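Local coordinates for protein transcriptional regulator, LYSR family (Neisseria meningitidis, PDB 4AB5) that probably regulates transcription of methionine-biosynthesis genes as a MetR-like LysR-family DNA-binding factor, of which this chain is the regulatory domain, at residues W98-I109 and L146-A154; M117-L125 and I175-K183. All coordinates share one frame; numbering follows the deposited sequence.

Both contacts lie in the LysR regulatory domain, on the same side of the chain's centre, with their own centres about 14 Å apart. Contact 1 joins residues 98-109 to the turn after helix 140-148. Contact 2 sets helix 119-125 against residues 175-183, where strand 171-189 is interrupted by a short loop. Strand 108-110 of contact 1 leads along the chain to helix 119-125 of contact 2. The two touch directly: Phe103 CE2 is 3.7 Å from Leu120 CD2, and Ala100 CB is 3.7 Å from Ile124 CG2. A probable hydrogen bond joins Thr176 N to Trp98 O at 2.7 Å. Helix 119-125, one side of contact 2, also packs on Leu108 of contact 1.

Contact 1. Residues W98-I109 and L146-A154; sequences WTAEDFIGETLI and LVASRRGIA
Leu108 and Ile153 face each other in a single beta bridge, made by two backbone hydrogen bonds. Ile153 N donates to Thr107 O at 2.8 Å, and Ile109 N donates to Ile153 O at 2.7 Å. Leu108 CA also makes a CA-H...O contact with Ile153 O. The side chain of Ile153 packs against Phe103, Glu106 and Trp98. With chi1 at 61°, CG1 of Ile153 sits between its own N and C, and CD1 is sent toward Phe103 and Glu106. Ile153 CD1 meets the Phe103 ring obliquely, 3.7 Å from Phe103 CD2, and packs on Glu106 CB at 3.8 Å. Trp98 CZ3 comes within 4.1 Å of Ile153 CD1, while Trp98 NE1 is bonded to Leu92 O. The bridge belongs to the periplasmic-binding-protein-like fold of LysR regulatory domains. It ties strand 108-110 to the link between helix 140-148 and strand 154-157. A Schellman motif ends that helix, with Arg150 at positive phi and Arg151 N bonded to Leu146 O. Gly152 follows, with its CA against Thr107 O. On the helix side, Ile109 inserts CD1 between the turn and the last helical turn. Ile109 CD1 touches Val147 CG2 at 3.7 Å, Leu146 CB at 3.8 Å and Gly152 CA. Ala154 CB sits against Ile109 O. Beyond the turn, Leu39 of the second subunit packs on Arg151.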
ATOM      1  N   TRP B  98       8.897  -6.452 -25.322  1.00 41.96           N
ATOM      2  CA  TRP B  98       8.484  -7.777 -24.861  1.00 40.05           C
ATOM      3  C   TRP B  98       7.203  -8.201 -25.568  1.00 45.54           C
ATOM      4  O   TRP B  98       6.183  -7.510 -25.467  1.00 46.58           O
ATOM      5  CB  TRP B  98       8.273  -7.807 -23.339  1.00 36.72           C
ATOM      6  CG  TRP B  98       9.486  -7.500 -22.509  1.00 36.25           C
ATOM      7  CD1 TRP B  98      10.770  -7.346 -22.945  1.00 39.33           C
ATOM      8  CD2 TRP B  98       9.527  -7.345 -21.083  1.00 34.57           C
ATOM      9  NE1 TRP B  98      11.606  -7.094 -21.883  1.00 37.54           N
ATOM     10  CE2 TRP B  98      10.872  -7.102 -20.726  1.00 37.93           C
ATOM     11  CE3 TRP B  98       8.557  -7.402 -20.067  1.00 34.87           C
ATOM     12  CZ2 TRP B  98      11.266  -6.872 -19.401  1.00 35.91           C
ATOM     13  CZ3 TRP B  98       8.956  -7.213 -18.750  1.00 35.00           C
ATOM     14  CH2 TRP B  98      10.293  -6.946 -18.429  1.00 35.05           C
ATOM     15  N   THR B  99       7.254  -9.326 -26.300  1.00 41.51           N
ATOM     16  CA  THR B  99       6.080  -9.885 -26.983  1.00 41.73           C
ATOM     17  C   THR B  99       5.298 -10.679 -25.928  1.00 44.96           C
ATOM     18  O   THR B  99       5.868 -11.010 -24.885  1.00 44.57           O
ATOM     19  CB  THR B  99       6.509 -10.805 -28.162  1.00 48.97           C
ATOM     20  OG1 THR B  99       7.217 -11.940 -27.662  1.00 46.72           O
ATOM     21  CG2 THR B  99       7.352 -10.088 -29.210  1.00 46.67           C
ATOM     22  N   ALA B 100       4.029 -11.015 -26.194  1.00 41.77           N
ATOM     23  CA  ALA B 100       3.195 -11.818 -25.289  1.00 41.45           C
ATOM     24  C   ALA B 100       3.896 -13.145 -24.911  1.00 46.31           C
ATOM     25  O   ALA B 100       3.881 -13.540 -23.740  1.00 46.27           O
ATOM     26  CB  ALA B 100       1.849 -12.100 -25.939  1.00 43.55           C
ATOM     27  N   GLU B 101       4.574 -13.774 -25.896  1.00 42.40           N
ATOM     28  CA  GLU B 101       5.336 -15.024 -25.771  1.00 41.63           C
ATOM     29  C   GLU B 101       6.540 -14.935 -24.811  1.00 43.85           C
ATOM     30  O   GLU B 101       6.966 -15.965 -24.289  1.00 43.10           O
ATOM     31  CB  GLU B 101       5.797 -15.511 -27.157  1.00 44.14           C
ATOM     32  CG  GLU B 101       4.686 -16.076 -28.041  1.00 53.23           C
ATOM     33  CD  GLU B 101       3.726 -15.106 -28.714  1.00 75.60           C
ATOM     34  OE1 GLU B 101       3.990 -13.880 -28.703  1.00 72.58           O
ATOM     35  OE2 GLU B 101       2.701 -15.581 -29.256  1.00 69.87           O
ATOM     36  N   ASP B 102       7.084 -13.717 -24.573  1.00 39.54           N
ATOM     37  CA  ASP B 102       8.220 -13.493 -23.661  1.00 37.64           C
ATOM     38  C   ASP B 102       7.846 -13.676 -22.181  1.00 41.35           C
ATOM     39  O   ASP B 102       8.732 -13.845 -21.341  1.00 40.29           O
ATOM     40  CB  ASP B 102       8.884 -12.124 -23.905  1.00 38.76           C
ATOM     41  CG  ASP B 102       9.580 -11.976 -25.247  1.00 51.75           C
ATOM     42  OD1 ASP B 102      10.215 -12.953 -25.702  1.00 56.37           O
ATOM     43  OD2 ASP B 102       9.530 -10.872 -25.820  1.00 54.44           O
ATOM     44  N   PHE B 103       6.535 -13.667 -21.883  1.00 38.64           N
ATOM     45  CA  PHE B 103       5.954 -13.849 -20.558  1.00 37.73           C
ATOM     46  C   PHE B 103       5.754 -15.336 -20.203  1.00 42.83           C
ATOM     47  O   PHE B 103       5.617 -15.644 -19.022  1.00 42.11           O
ATOM     48  CB  PHE B 103       4.607 -13.106 -20.469  1.00 39.84           C
ATOM     49  CG  PHE B 103       4.692 -11.600 -20.587  1.00 41.07           C
ATOM     50  CD1 PHE B 103       4.666 -10.980 -21.832  1.00 43.17           C
ATOM     51  CD2 PHE B 103       4.786 -10.799 -19.449  1.00 42.58           C
ATOM     52  CE1 PHE B 103       4.753  -9.590 -21.939  1.00 45.27           C
ATOM     53  CE2 PHE B 103       4.875  -9.409 -19.558  1.00 42.50           C
ATOM     54  CZ  PHE B 103       4.855  -8.815 -20.799  1.00 42.41           C
ATOM     55  N   ILE B 104       5.744 -16.247 -21.212  1.00 41.56           N
ATOM     56  CA  ILE B 104       5.520 -17.695 -21.060  1.00 42.32           C
ATOM     57  C   ILE B 104       6.241 -18.389 -19.880  1.00 48.19           C
ATOM     58  O   ILE B 104       5.582 -18.991 -19.033  1.00 48.90           O
ATOM     59  CB  ILE B 104       5.579 -18.484 -22.410  1.00 46.15           C
ATOM     60  CG1 ILE B 104       4.363 -18.144 -23.295  1.00 47.36           C
ATOM     61  CG2 ILE B 104       5.675 -20.017 -22.188  1.00 45.67           C
ATOM     62  CD1 ILE B 104       4.452 -18.565 -24.748  1.00 52.49           C
ATOM     63  N   GLY B 105       7.555 -18.294 -19.827  1.00 45.31           N
ATOM     64  CA  GLY B 105       8.319 -18.937 -18.760  1.00 45.69           C
ATOM     65  C   GLY B 105       8.343 -18.241 -17.410  1.00 49.37           C
ATOM     66  O   GLY B 105       8.316 -18.900 -16.369  1.00 48.95           O
ATOM     67  N   GLU B 106       8.402 -16.899 -17.439  1.00 44.18           N
ATOM     68  CA  GLU B 106       8.543 -15.965 -16.329  1.00 42.63           C
ATOM     69  C   GLU B 106       7.403 -15.957 -15.314  1.00 45.13           C
ATOM     70  O   GLU B 106       6.245 -16.117 -15.691  1.00 46.60           O
ATOM     71  CB  GLU B 106       8.744 -14.544 -16.890  1.00 44.01           C
ATOM     72  CG  GLU B 106      10.188 -14.124 -17.166  1.00 55.89           C
ATOM     73  CD  GLU B 106      10.978 -14.821 -18.250  1.00 76.99           C
ATOM     74  OE1 GLU B 106      10.687 -14.574 -19.442  1.00 84.50           O
ATOM     75  OE2 GLU B 106      11.975 -15.499 -17.912  1.00 65.98           O
ATOM     76  N   THR B 107       7.741 -15.689 -14.029  1.00 38.03           N
ATOM     77  CA  THR B 107       6.796 -15.518 -12.919  1.00 35.85           C
ATOM     78  C   THR B 107       6.297 -14.071 -13.025  1.00 38.29           C
ATOM     79  O   THR B 107       7.109 -13.153 -13.132  1.00 38.72           O
ATOM     80  CB  THR B 107       7.497 -15.819 -11.555  1.00 34.84           C
ATOM     81  OG1 THR B 107       7.729 -17.223 -11.442  1.00 33.24           O
ATOM     82  CG2 THR B 107       6.688 -15.356 -10.342  1.00 27.00           C
ATOM     83  N   LEU B 108       4.976 -13.866 -13.014  1.00 33.83           N
ATOM     84  CA  LEU B 108       4.383 -12.538 -13.105  1.00 32.91           C
ATOM     85  C   LEU B 108       3.950 -12.039 -11.720  1.00 36.03           C
ATOM     86  O   LEU B 108       3.185 -12.713 -11.029  1.00 35.35           O
ATOM     87  CB  LEU B 108       3.206 -12.528 -14.116  1.00 33.71           C
ATOM     88  CG  LEU B 108       2.596 -11.150 -14.500  1.00 36.94           C
ATOM     89  CD1 LEU B 108       3.606 -10.257 -15.228  1.00 36.45           C
ATOM     90  CD2 LEU B 108       1.361 -11.325 -15.345  1.00 35.91           C
ATOM     91  N   ILE B 109       4.470 -10.875 -11.307  1.00 32.34           N
ATOM     92  CA  ILE B 109       4.123 -10.253 -10.025  1.00 31.45           C
ATOM     93  C   ILE B 109       3.043  -9.200 -10.256  1.00 36.13           C
ATOM     94  O   ILE B 109       3.224  -8.295 -11.069  1.00 35.63           O
ATOM     95  CB  ILE B 109       5.352  -9.756  -9.213  1.00 33.19           C
ATOM     96  CG1 ILE B 109       6.461 -10.836  -9.195  1.00 32.99           C
ATOM     97  CG2 ILE B 109       4.936  -9.364  -7.778  1.00 32.41           C
ATOM     98  CD1 ILE B 109       7.809 -10.332  -8.988  1.00 39.99           C
ATOM     99  N   LEU B 146      10.765  -7.418  -5.222  1.00 21.74           N
ATOM    100  CA  LEU B 146      10.665  -8.797  -5.686  1.00 22.70           C
ATOM    101  C   LEU B 146      11.190  -8.900  -7.129  1.00 27.81           C
ATOM    102  O   LEU B 146      11.945  -9.826  -7.445  1.00 27.06           O
ATOM    103  CB  LEU B 146       9.213  -9.293  -5.598  1.00 23.18           C
ATOM    104  CG  LEU B 146       8.694  -9.681  -4.215  1.00 27.31           C
ATOM    105  CD1 LEU B 146       7.222  -9.971  -4.276  1.00 27.42           C
ATOM    106  CD2 LEU B 146       9.439 -10.875  -3.644  1.00 31.00           C
ATOM    107  N   VAL B 147      10.831  -7.917  -7.982  1.00 25.39           N
ATOM    108  CA  VAL B 147      11.303  -7.838  -9.369  1.00 26.48           C
ATOM    109  C   VAL B 147      12.849  -7.660  -9.372  1.00 31.03           C
ATOM    110  O   VAL B 147      13.549  -8.423 -10.038  1.00 31.58           O
ATOM    111  CB  VAL B 147      10.545  -6.755 -10.205  1.00 30.63           C
ATOM    112  CG1 VAL B 147      11.156  -6.595 -11.586  1.00 30.58           C
ATOM    113  CG2 VAL B 147       9.061  -7.092 -10.342  1.00 30.73           C
ATOM    114  N   ALA B 148      13.361  -6.706  -8.564  1.00 26.95           N
ATOM    115  CA  ALA B 148      14.790  -6.385  -8.408  1.00 25.46           C
ATOM    116  C   ALA B 148      15.638  -7.565  -7.918  1.00 28.86           C
ATOM    117  O   ALA B 148      16.828  -7.652  -8.245  1.00 28.45           O
ATOM    118  CB  ALA B 148      14.956  -5.201  -7.472  1.00 25.19           C
ATOM    119  N   SER B 149      15.024  -8.467  -7.131  1.00 24.96           N
ATOM    120  CA  SER B 149      15.663  -9.665  -6.565  1.00 23.60           C
ATOM    121  C   SER B 149      15.535 -10.869  -7.521  1.00 27.37           C
ATOM    122  O   SER B 149      15.872 -11.995  -7.141  1.00 27.25           O
ATOM    123  CB  SER B 149      15.055  -9.988  -5.203  1.00 25.65           C
ATOM    124  OG  SER B 149      15.158  -8.880  -4.319  1.00 35.30           O
ATOM    125  N   ARG B 150      15.067 -10.611  -8.772  1.00 24.37           N
ATOM    126  CA  ARG B 150      14.854 -11.589  -9.850  1.00 25.10           C
ATOM    127  C   ARG B 150      13.820 -12.663  -9.496  1.00 27.62           C
ATOM    128  O   ARG B 150      13.894 -13.787  -9.990  1.00 27.00           O
ATOM    129  CB  ARG B 150      16.187 -12.182 -10.365  1.00 28.45           C
ATOM    130  CG  ARG B 150      16.976 -11.230 -11.257  1.00 43.72           C
ATOM    131  CD  ARG B 150      18.194 -11.872 -11.896  1.00 65.07           C
ATOM    132  NE  ARG B 150      17.829 -12.868 -12.911  1.00 80.31           N
ATOM    133  CZ  ARG B 150      18.695 -13.504 -13.693  1.00 97.27           C
ATOM    134  NH1 ARG B 150      19.995 -13.252 -13.603  1.00 87.71           N
ATOM    135  NH2 ARG B 150      18.268 -14.400 -14.572  1.00 85.21           N
ATOM    136  N   ARG B 151      12.833 -12.294  -8.654  1.00 24.82           N
ATOM    137  CA  ARG B 151      11.756 -13.190  -8.211  1.00 24.86           C
ATOM    138  C   ARG B 151      10.620 -13.303  -9.229  1.00 28.95           C
ATOM    139  O   ARG B 151       9.715 -14.128  -9.071  1.00 28.36           O
ATOM    140  CB  ARG B 151      11.244 -12.795  -6.805  1.00 23.43           C
ATOM    141  CG  ARG B 151      12.227 -13.130  -5.691  1.00 31.71           C
ATOM    142  CD  ARG B 151      12.308 -14.630  -5.507  1.00 45.10           C
ATOM    143  NE  ARG B 151      13.376 -15.039  -4.604  1.00 56.47           N
ATOM    144  CZ  ARG B 151      14.534 -15.538  -5.006  1.00 73.93           C
ATOM    145  NH1 ARG B 151      14.788 -15.683  -6.303  1.00 64.84           N
ATOM    146  NH2 ARG B 151      15.453 -15.894  -4.119  1.00 60.82           N
ATOM    147  N   GLY B 152      10.708 -12.487 -10.272  1.00 26.47           N
ATOM    148  CA  GLY B 152       9.742 -12.427 -11.360  1.00 27.31           C
ATOM    149  C   GLY B 152       9.809 -11.111 -12.103  1.00 31.16           C
ATOM    150  O   GLY B 152      10.761 -10.337 -11.930  1.00 29.46           O
ATOM    151  N   ILE B 153       8.804 -10.876 -12.967  1.00 28.81           N
ATOM    152  CA  ILE B 153       8.625  -9.646 -13.753  1.00 28.62           C
ATOM    153  C   ILE B 153       7.248  -9.040 -13.457  1.00 31.52           C
ATOM    154  O   ILE B 153       6.404  -9.717 -12.871  1.00 30.90           O
ATOM    155  CB  ILE B 153       8.882  -9.861 -15.273  1.00 32.72           C
ATOM    156  CG1 ILE B 153       7.907 -10.900 -15.897  1.00 34.21           C
ATOM    157  CG2 ILE B 153      10.366 -10.207 -15.546  1.00 32.13           C
ATOM    158  CD1 ILE B 153       7.839 -10.887 -17.409  1.00 39.48           C
ATOM    159  N   ALA B 154       7.019  -7.772 -13.836  1.00 28.58           N
ATOM    160  CA  ALA B 154       5.734  -7.105 -13.600  1.00 28.05           C
ATOM    161  C   ALA B 154       5.416  -6.090 -14.677  1.00 34.82           C
ATOM    162  O   ALA B 154       6.293  -5.723 -15.452  1.00 34.59           O
ATOM    163  CB  ALA B 154       5.737  -6.418 -12.238  1.00 27.46           C
TER

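Contact 2. Residues M117-L125 and I175-K183; sequences MLDLPKKIL and ITADGLQSK
Asp119 OD2 is the polar meeting point between helix 119-125 and strand 171-189. Ser182 OG donates to Asp119 OD2 at 2.7 Å, and Lys123 NZ forms a salt bridge with the same oxygen at 2.9 Å. This is a helix-on-sheet contact in the periplasmic-binding-protein-like fold of the LysR regulatory domain. The axes of helix 119-125 and strand 181-183 approach to 10.2 Å, with N-to-C directions 115° apart. The two donors reach OD2 from opposite faces of the carboxylate plane, each well out of it. Asp119 and Lys123 are one helical turn apart, so the salt bridge lies along the helix. Lys123 NZ also donates to Gln181 O at 2.9 Å, in the carbonyl plane. Its two bonds therefore link the Asp119 carboxylate to the strand backbone. The apolar part of Lys123 passes obliquely over Leu180, with CD near CD1. Leu180 is the main apolar residue of the strand side. Its CD2 packs against Leu120 CA and CB, and Leu180 CD1 meets Ile124 CD1 tip to tip at 3.8 Å. Leu120 has CG anti to the backbone N (chi1 165°), which carries CD1 across to Ile175 CG2. Ile124 CD1 also reaches Ile175 CG2 and the Thr176 hydroxyl. Within the sheet, Leu180 and Ser182 bond by their backbones to Met82 and Tyr80 of the antiparallel strand 72-86. Water 1 donates to Asp119 OD2 at 3.0 Å and weakly accepts from Lys183 N at 3.3 Å.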
HETATM    1  N   MSE B 117      -9.293  -7.342 -13.902  1.00 62.37           N
HETATM    2  CA  MSE B 117      -8.849  -6.029 -13.447  1.00 62.45           C
HETATM    3  C   MSE B 117      -7.419  -5.710 -13.867  1.00 61.04           C
HETATM    4  O   MSE B 117      -6.965  -4.591 -13.642  1.00 60.59           O
HETATM    5  CB  MSE B 117      -8.983  -5.913 -11.933  1.00 65.77           C
HETATM    6  CG  MSE B 117     -10.293  -5.317 -11.497  1.00 76.13           C
HETATM    7 SE   MSE B 117     -11.113  -6.453 -10.169  1.00 87.54          SE
HETATM    8  CE  MSE B 117     -12.625  -7.151 -11.264  1.00 86.02           C
ATOM      9  N   LEU B 118      -6.704  -6.672 -14.466  1.00 53.37           N
ATOM     10  CA  LEU B 118      -5.328  -6.420 -14.888  1.00 50.34           C
ATOM     11  C   LEU B 118      -5.219  -6.268 -16.405  1.00 51.85           C
ATOM     12  O   LEU B 118      -5.546  -7.197 -17.131  1.00 52.09           O
ATOM     13  CB  LEU B 118      -4.361  -7.498 -14.349  1.00 49.08           C
ATOM     14  CG  LEU B 118      -4.381  -7.780 -12.849  1.00 51.58           C
ATOM     15  CD1 LEU B 118      -3.755  -9.117 -12.547  1.00 51.23           C
ATOM     16  CD2 LEU B 118      -3.709  -6.674 -12.069  1.00 51.26           C
ATOM     17  N   ASP B 119      -4.752  -5.089 -16.869  1.00 46.62           N
ATOM     18  CA  ASP B 119      -4.592  -4.723 -18.279  1.00 46.68           C
ATOM     19  C   ASP B 119      -3.728  -5.665 -19.094  1.00 49.65           C
ATOM     20  O   ASP B 119      -4.162  -6.082 -20.166  1.00 50.90           O
ATOM     21  CB  ASP B 119      -4.137  -3.270 -18.431  1.00 48.63           C
ATOM     22  CG  ASP B 119      -5.269  -2.255 -18.561  1.00 66.25           C
ATOM     23  OD1 ASP B 119      -6.360  -2.499 -18.011  1.00 67.59           O
ATOM     24  OD2 ASP B 119      -5.050  -1.210 -19.185  1.00 75.93           O
ATOM     25  N   LEU B 120      -2.526  -6.027 -18.591  1.00 44.64           N
ATOM     26  CA  LEU B 120      -1.624  -6.966 -19.273  1.00 44.19           C
ATOM     27  C   LEU B 120      -2.286  -8.344 -19.513  1.00 48.86           C
ATOM     28  O   LEU B 120      -2.465  -8.674 -20.684  1.00 48.65           O
ATOM     29  CB  LEU B 120      -0.235  -7.067 -18.601  1.00 42.49           C
ATOM     30  CG  LEU B 120       0.638  -8.277 -19.017  1.00 45.97           C
ATOM     31  CD1 LEU B 120       1.280  -8.066 -20.365  1.00 45.87           C
ATOM     32  CD2 LEU B 120       1.683  -8.561 -17.987  1.00 47.16           C
ATOM     33  N   PRO B 121      -2.734  -9.110 -18.477  1.00 46.64           N
ATOM     34  CA  PRO B 121      -3.411 -10.390 -18.756  1.00 48.25           C
ATOM     35  C   PRO B 121      -4.639 -10.275 -19.657  1.00 54.82           C
ATOM     36  O   PRO B 121      -4.733 -11.008 -20.640  1.00 56.47           O
ATOM     37  CB  PRO B 121      -3.771 -10.910 -17.360  1.00 49.48           C
ATOM     38  CG  PRO B 121      -2.745 -10.279 -16.452  1.00 51.91           C
ATOM     39  CD  PRO B 121      -2.595  -8.903 -17.018  1.00 47.08           C
ATOM     40  N   LYS B 122      -5.546  -9.333 -19.355  1.00 51.11           N
ATOM     41  CA  LYS B 122      -6.788  -9.107 -20.098  1.00 51.79           C
ATOM     42  C   LYS B 122      -6.597  -8.754 -21.591  1.00 56.08           C
ATOM     43  O   LYS B 122      -7.234  -9.377 -22.450  1.00 57.74           O
ATOM     44  CB  LYS B 122      -7.670  -8.062 -19.371  1.00 53.20           C
ATOM     45  CG  LYS B 122      -8.919  -7.610 -20.130  1.00 67.46           C
ATOM     46  CD  LYS B 122      -9.957  -6.952 -19.231  1.00 74.86           C
ATOM     47  CE  LYS B 122      -9.786  -5.460 -19.120  1.00 86.09           C
ATOM     48  NZ  LYS B 122     -10.885  -4.828 -18.334  1.00 96.44           N
ATOM     49  N   LYS B 123      -5.756  -7.747 -21.882  1.00 49.58           N
ATOM     50  CA  LYS B 123      -5.537  -7.232 -23.236  1.00 49.27           C
ATOM     51  C   LYS B 123      -4.488  -7.958 -24.066  1.00 52.18           C
ATOM     52  O   LYS B 123      -4.441  -7.739 -25.278  1.00 52.84           O
ATOM     53  CB  LYS B 123      -5.170  -5.734 -23.182  1.00 50.70           C
ATOM     54  CG  LYS B 123      -6.273  -4.815 -22.665  1.00 58.56           C
ATOM     55  CD  LYS B 123      -5.701  -3.486 -22.212  1.00 63.55           C
ATOM     56  CE  LYS B 123      -6.668  -2.356 -22.463  1.00 73.19           C
ATOM     57  NZ  LYS B 123      -6.246  -1.107 -21.783  1.00 74.37           N
ATOM     58  N   ILE B 124      -3.603  -8.752 -23.437  1.00 47.24           N
ATOM     59  CA  ILE B 124      -2.473  -9.366 -24.146  1.00 46.83           C
ATOM     60  C   ILE B 124      -2.310 -10.883 -23.971  1.00 51.88           C
ATOM     61  O   ILE B 124      -2.183 -11.601 -24.962  1.00 54.30           O
ATOM     62  CB  ILE B 124      -1.154  -8.583 -23.793  1.00 48.20           C
ATOM     63  CG1 ILE B 124      -1.339  -7.024 -23.894  1.00 48.61           C
ATOM     64  CG2 ILE B 124       0.097  -9.119 -24.526  1.00 47.61           C
ATOM     65  CD1 ILE B 124      -0.336  -6.177 -24.737  1.00 58.96           C
ATOM     66  N   LEU B 125      -2.257 -11.345 -22.720  1.00 46.39           N
ATOM     67  CA  LEU B 125      -1.990 -12.727 -22.319  1.00 45.32           C
ATOM     68  C   LEU B 125      -3.181 -13.671 -22.524  1.00 49.79           C
ATOM     69  O   LEU B 125      -3.054 -14.623 -23.296  1.00 50.40           O
ATOM     70  CB  LEU B 125      -1.507 -12.739 -20.848  1.00 43.64           C
ATOM     71  CG  LEU B 125      -0.010 -12.544 -20.514  1.00 46.33           C
ATOM     72  CD1 LEU B 125       0.707 -11.591 -21.459  1.00 45.80           C
ATOM     73  CD2 LEU B 125       0.160 -12.079 -19.100  1.00 47.10           C
ATOM     74  N   ILE B 175       5.904  -3.183 -23.582  1.00 38.74           N
ATOM     75  CA  ILE B 175       5.099  -4.400 -23.658  1.00 38.69           C
ATOM     76  C   ILE B 175       4.389  -4.355 -25.006  1.00 45.13           C
ATOM     77  O   ILE B 175       3.478  -3.540 -25.174  1.00 44.49           O
ATOM     78  CB  ILE B 175       4.082  -4.523 -22.483  1.00 40.11           C
ATOM     79  CG1 ILE B 175       4.796  -4.716 -21.141  1.00 38.56           C
ATOM     80  CG2 ILE B 175       3.061  -5.657 -22.747  1.00 40.05           C
ATOM     81  CD1 ILE B 175       3.911  -4.473 -19.927  1.00 42.38           C
ATOM     82  N   THR B 176       4.810  -5.217 -25.969  1.00 43.97           N
ATOM     83  CA  THR B 176       4.201  -5.316 -27.306  1.00 46.21           C
ATOM     84  C   THR B 176       4.687  -4.214 -28.274  1.00 53.50           C
ATOM     85  O   THR B 176       5.064  -3.124 -27.829  1.00 53.58           O
ATOM     86  CB  THR B 176       2.663  -5.555 -27.163  1.00 47.75           C
ATOM     87  OG1 THR B 176       2.391  -6.951 -27.206  1.00 44.97           O
ATOM     88  CG2 THR B 176       1.799  -4.758 -28.134  1.00 44.59           C
ATOM     89  N   ALA B 177       4.729  -4.523 -29.584  1.00 51.91           N
ATOM     90  CA  ALA B 177       5.149  -3.587 -30.634  1.00 53.82           C
ATOM     91  C   ALA B 177       4.279  -2.307 -30.649  1.00 60.59           C
ATOM     92  O   ALA B 177       4.798  -1.208 -30.874  1.00 60.93           O
ATOM     93  CB  ALA B 177       5.108  -4.273 -31.989  1.00 56.25           C
ATOM     94  N   ASP B 178       2.966  -2.464 -30.368  1.00 57.87           N
ATOM     95  CA  ASP B 178       1.977  -1.388 -30.281  1.00 58.06           C
ATOM     96  C   ASP B 178       1.991  -0.697 -28.906  1.00 59.55           C
ATOM     97  O   ASP B 178       1.433   0.389 -28.759  1.00 60.07           O
ATOM     98  CB  ASP B 178       0.570  -1.953 -30.556  1.00 61.00           C
ATOM     99  CG  ASP B 178       0.353  -2.543 -31.944  1.00 75.76           C
ATOM    100  OD1 ASP B 178       1.233  -2.355 -32.819  1.00 77.99           O
ATOM    101  OD2 ASP B 178      -0.708  -3.172 -32.161  1.00 81.23           O
ATOM    102  N   GLY B 179       2.617  -1.338 -27.919  1.00 53.58           N
ATOM    103  CA  GLY B 179       2.671  -0.856 -26.546  1.00 50.95           C
ATOM    104  C   GLY B 179       1.415  -1.233 -25.777  1.00 53.02           C
ATOM    105  O   GLY B 179       0.478  -1.803 -26.352  1.00 53.77           O
ATOM    106  N   LEU B 180       1.383  -0.929 -24.467  1.00 46.87           N
ATOM    107  CA  LEU B 180       0.223  -1.218 -23.620  1.00 45.52           C
ATOM    108  C   LEU B 180      -0.229   0.052 -22.907  1.00 47.78           C
ATOM    109  O   LEU B 180       0.485   0.582 -22.060  1.00 47.18           O
ATOM    110  CB  LEU B 180       0.567  -2.331 -22.627  1.00 44.39           C
ATOM    111  CG  LEU B 180      -0.539  -3.049 -21.862  1.00 48.41           C
ATOM    112  CD1 LEU B 180      -1.774  -3.374 -22.672  1.00 49.67           C
ATOM    113  CD2 LEU B 180       0.037  -4.136 -21.099  1.00 49.88           C
ATOM    114  N   GLN B 181      -1.400   0.550 -23.272  1.00 44.10           N
ATOM    115  CA  GLN B 181      -1.936   1.776 -22.717  1.00 43.57           C
ATOM    116  C   GLN B 181      -3.149   1.527 -21.830  1.00 47.03           C
ATOM    117  O   GLN B 181      -4.033   0.765 -22.204  1.00 47.71           O
ATOM    118  CB  GLN B 181      -2.286   2.755 -23.858  1.00 46.47           C
ATOM    119  CG  GLN B 181      -2.532   4.193 -23.393  1.00 65.23           C
ATOM    120  CD  GLN B 181      -3.196   5.073 -24.429  1.00 85.78           C
ATOM    121  OE1 GLN B 181      -4.242   4.744 -25.000  1.00 80.79           O
ATOM    122  NE2 GLN B 181      -2.637   6.252 -24.635  1.00 81.01           N
ATOM    123  N   SER B 182      -3.193   2.184 -20.663  1.00 42.62           N
ATOM    124  CA  SER B 182      -4.340   2.160 -19.754  1.00 41.89           C
ATOM    125  C   SER B 182      -5.098   3.460 -19.944  1.00 46.03           C
ATOM    126  O   SER B 182      -4.478   4.504 -20.134  1.00 45.08           O
ATOM    127  CB  SER B 182      -3.895   2.042 -18.303  1.00 43.53           C
ATOM    128  OG  SER B 182      -3.515   0.708 -18.010  1.00 53.77           O
ATOM    129  N   LYS B 183      -6.433   3.389 -19.917  1.00 43.94           N
ATOM    130  CA  LYS B 183      -7.303   4.548 -20.067  1.00 44.85           C
ATOM    131  C   LYS B 183      -8.129   4.715 -18.788  1.00 48.71           C
ATOM    132  O   LYS B 183      -8.822   3.784 -18.386  1.00 49.19           O
ATOM    133  CB  LYS B 183      -8.195   4.395 -21.306  1.00 48.82           C
ATOM    134  CG  LYS B 183      -7.433   4.468 -22.627  1.00 65.91           C
ATOM    135  CD  LYS B 183      -8.338   4.131 -23.800  1.00 80.66           C
ATOM    136  CE  LYS B 183      -7.616   4.147 -25.125  1.00 97.27           C
ATOM    137  NZ  LYS B 183      -7.436   5.532 -25.642  1.00111.28           N
TER
HETATM  138  O   HOH W   1      -7.601   0.353 -19.231  1.00 37.83           O